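Local structure of hydrazine synthase alpha subunit (Candidatus Kuenenia stuttgartiensis, 5C2V) at residues L233-N238 / V316-P321. The protein catalyses the condensation of hydroxylamine with ammonia to hydrazine, the second half-reaction of the hydrazine synthase complex, and carries two heme c groups. Numbering follows the deposited sequence.
Sequences LTPDGN and VSWDAP
A single indole, that of Trp318, makes the whole contact on its side, and a carboxylate lies at its rim: Asp236 OD2 sits near the ring plane, 3.1 Å from Trp318 CZ2, with the carboxylate turned 51° from the indole. Pro235 covers one face, its CD 4.0 Å from the centroid of the Trp318 five-membered ring and close to the ring normal, a CH-pi contact. Thr234 comes in obliquely by its methyl, CG2 lying 3.8 Å from Trp318 CH2. With CG anti to the backbone N (chi1 157°), Trp318 extends from the end of strand 312-317 to the type I turn Thr234-Gly237, which joins strands 228-233 and 239-245. The contact thus bridges two neighbouring four-stranded antiparallel sheets, blades of the six-bladed beta-propeller. Val261, Ile272 and Ile291 also pack on the indole, while the backbone O of Trp318 accepts a hydrogen bond from Asn250 of the beta subunit.

Inside the turn, Asp236 OD1 accepts from Thr234 OG1 (2.6 Å) and Asn238 ND2, the donors arriving from opposite faces of the carboxylate. The two bonds to OD1 probably fix the rotation of the buried carboxylate, directing OD2 to the indole's C-H rim, whose partial positive charge would favour the carboxylate oxygen electrostatically.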
ATOM      1  N   LEU D 233      30.640   9.092   0.058  1.00 49.30           N
ATOM      2  CA  LEU D 233      30.928  10.430  -0.448  1.00 62.24           C
ATOM      3  C   LEU D 233      30.075  10.813  -1.655  1.00 47.12           C
ATOM      4  O   LEU D 233      29.904  10.026  -2.586  1.00 47.44           O
ATOM      5  CB  LEU D 233      32.410  10.545  -0.813  1.00 61.05           C
ATOM      6  CG  LEU D 233      33.404  10.224   0.305  1.00 50.32           C
ATOM      7  CD1 LEU D 233      34.835  10.286  -0.210  1.00 43.46           C
ATOM      8  CD2 LEU D 233      33.210  11.166   1.483  1.00 44.06           C
ATOM      9  N   THR D 234      29.542  12.032  -1.626  1.00 59.32           N
ATOM     10  CA  THR D 234      28.837  12.594  -2.771  1.00 55.86           C
ATOM     11  C   THR D 234      29.837  13.317  -3.671  1.00 74.14           C
ATOM     12  O   THR D 234      30.868  13.793  -3.193  1.00 67.97           O
ATOM     13  CB  THR D 234      27.727  13.575  -2.338  1.00 62.07           C
ATOM     14  OG1 THR D 234      28.317  14.767  -1.807  1.00 61.18           O
ATOM     15  CG2 THR D 234      26.829  12.939  -1.287  1.00 54.48           C
ATOM     16  N   PRO D 235      29.542  13.396  -4.978  1.00 72.07           N
ATOM     17  CA  PRO D 235      30.444  14.075  -5.918  1.00 67.06           C
ATOM     18  C   PRO D 235      30.633  15.561  -5.607  1.00 58.55           C
ATOM     19  O   PRO D 235      31.641  16.142  -6.010  1.00 86.09           O
ATOM     20  CB  PRO D 235      29.746  13.885  -7.269  1.00 63.69           C
ATOM     21  CG  PRO D 235      28.901  12.668  -7.090  1.00 54.55           C
ATOM     22  CD  PRO D 235      28.424  12.734  -5.672  1.00 50.44           C
ATOM     23  N   ASP D 236      29.677  16.165  -4.904  1.00 57.59           N
ATOM     24  CA  ASP D 236      29.780  17.571  -4.517  1.00 57.28           C
ATOM     25  C   ASP D 236      30.348  17.761  -3.107  1.00 49.09           C
ATOM     26  O   ASP D 236      30.388  18.881  -2.599  1.00 71.93           O
ATOM     27  CB  ASP D 236      28.420  18.268  -4.637  1.00 75.52           C
ATOM     28  CG  ASP D 236      27.272  17.406  -4.160  1.00 60.67           C
ATOM     29  OD1 ASP D 236      27.348  16.871  -3.034  1.00 55.28           O
ATOM     30  OD2 ASP D 236      26.288  17.269  -4.916  1.00 66.33           O
ATOM     31  N   GLY D 237      30.786  16.672  -2.481  1.00 55.34           N
ATOM     32  CA  GLY D 237      31.452  16.760  -1.191  1.00 50.30           C
ATOM     33  C   GLY D 237      30.609  16.670   0.070  1.00 64.57           C
ATOM     34  O   GLY D 237      30.957  17.261   1.093  1.00 38.89           O
ATOM     35  N   ASN D 238      29.497  15.944   0.004  1.00 69.92           N
ATOM     36  CA  ASN D 238      28.704  15.669   1.200  1.00 63.39           C
ATOM     37  C   ASN D 238      28.707  14.181   1.551  1.00 68.45           C
ATOM     38  O   ASN D 238      29.314  13.370   0.849  1.00 57.23           O
ATOM     39  CB  ASN D 238      27.270  16.165   1.015  1.00 64.00           C
ATOM     40  CG  ASN D 238      27.208  17.636   0.658  1.00 61.75           C
ATOM     41  OD1 ASN D 238      27.131  18.497   1.535  1.00 48.71           O
ATOM     42  ND2 ASN D 238      27.244  17.933  -0.636  1.00 50.73           N
ATOM     43  N   VAL D 316      19.512   4.535  -8.908  1.00 72.16           N
ATOM     44  CA  VAL D 316      18.815   5.766  -9.279  1.00 73.02           C
ATOM     45  C   VAL D 316      19.836   6.873  -9.523  1.00 68.60           C
ATOM     46  O   VAL D 316      20.760   7.046  -8.733  1.00 75.15           O
ATOM     47  CB  VAL D 316      17.804   6.223  -8.198  1.00 66.26           C
ATOM     48  CG1 VAL D 316      16.564   5.345  -8.213  1.00 65.30           C
ATOM     49  CG2 VAL D 316      18.446   6.227  -6.817  1.00 64.77           C
ATOM     50  N   SER D 317      19.671   7.613 -10.615  1.00 68.53           N
ATOM     51  CA  SER D 317      20.630   8.653 -10.989  1.00 63.60           C
ATOM     52  C   SER D 317      20.818   9.677  -9.872  1.00 55.24           C
ATOM     53  O   SER D 317      19.846  10.156  -9.289  1.00 49.78           O
ATOM     54  CB  SER D 317      20.187   9.360 -12.270  1.00 56.98           C
ATOM     55  OG  SER D 317      19.176  10.316 -12.001  1.00 63.63           O
ATOM     56  N   TRP D 318      22.073   9.999  -9.575  1.00 65.20           N
ATOM     57  CA  TRP D 318      22.385  10.960  -8.525  1.00 57.44           C
ATOM     58  C   TRP D 318      21.906  12.360  -8.887  1.00 49.54           C
ATOM     59  O   TRP D 318      21.433  13.106  -8.028  1.00 44.13           O
ATOM     60  CB  TRP D 318      23.889  10.984  -8.244  1.00 52.75           C
ATOM     61  CG  TRP D 318      24.341  12.262  -7.608  1.00 59.00           C
ATOM     62  CD1 TRP D 318      24.964  13.307  -8.225  1.00 47.33           C
ATOM     63  CD2 TRP D 318      24.185  12.642  -6.235  1.00 57.86           C
ATOM     64  NE1 TRP D 318      25.214  14.310  -7.320  1.00 70.56           N
ATOM     65  CE2 TRP D 318      24.745  13.925  -6.092  1.00 48.09           C
ATOM     66  CE3 TRP D 318      23.631  12.017  -5.114  1.00 51.27           C
ATOM     67  CZ2 TRP D 318      24.767  14.597  -4.872  1.00 49.64           C
ATOM     68  CZ3 TRP D 318      23.655  12.686  -3.903  1.00 56.85           C
ATOM     69  CH2 TRP D 318      24.218  13.963  -3.792  1.00 42.81           C
ATOM     70  N   ASP D 319      22.029  12.710 -10.163  1.00 55.91           N
ATOM     71  CA  ASP D 319      21.643  14.033 -10.640  1.00 68.39           C
ATOM     72  C   ASP D 319      20.141  14.261 -10.494  1.00 69.76           C
ATOM     73  O   ASP D 319      19.708  15.323 -10.045  1.00 67.41           O
ATOM     74  CB  ASP D 319      22.066  14.219 -12.098  1.00 60.50           C
ATOM     75  CG  ASP D 319      23.571  14.166 -12.278  1.00 62.09           C
ATOM     76  OD1 ASP D 319      24.298  14.508 -11.322  1.00 56.47           O
ATOM     77  OD2 ASP D 319      24.027  13.782 -13.376  1.00 67.76           O
ATOM     78  N   ALA D 320      19.353  13.261 -10.872  1.00 72.37           N
ATOM     79  CA  ALA D 320      17.901  13.343 -10.746  1.00 57.16           C
ATOM     80  C   ALA D 320      17.335  12.076 -10.113  1.00 62.72           C
ATOM     81  O   ALA D 320      16.836  11.196 -10.814  1.00 54.07           O
ATOM     82  CB  ALA D 320      17.264  13.590 -12.104  1.00 65.84           C
ATOM     83  N   PRO D 321      17.408  11.981  -8.775  1.00 47.33           N
ATOM     84  CA  PRO D 321      16.932  10.799  -8.050  1.00 60.99           C
ATOM     85  C   PRO D 321      15.411  10.726  -7.969  1.00 57.29           C
ATOM     86  O   PRO D 321      14.820  11.099  -6.954  1.00 55.99           O
ATOM     87  CB  PRO D 321      17.544  10.977  -6.660  1.00 60.30           C
ATOM     88  CG  PRO D 321      17.693  12.444  -6.505  1.00 53.71           C
ATOM     89  CD  PRO D 321      18.010  12.979  -7.873  1.00 50.99           C
TER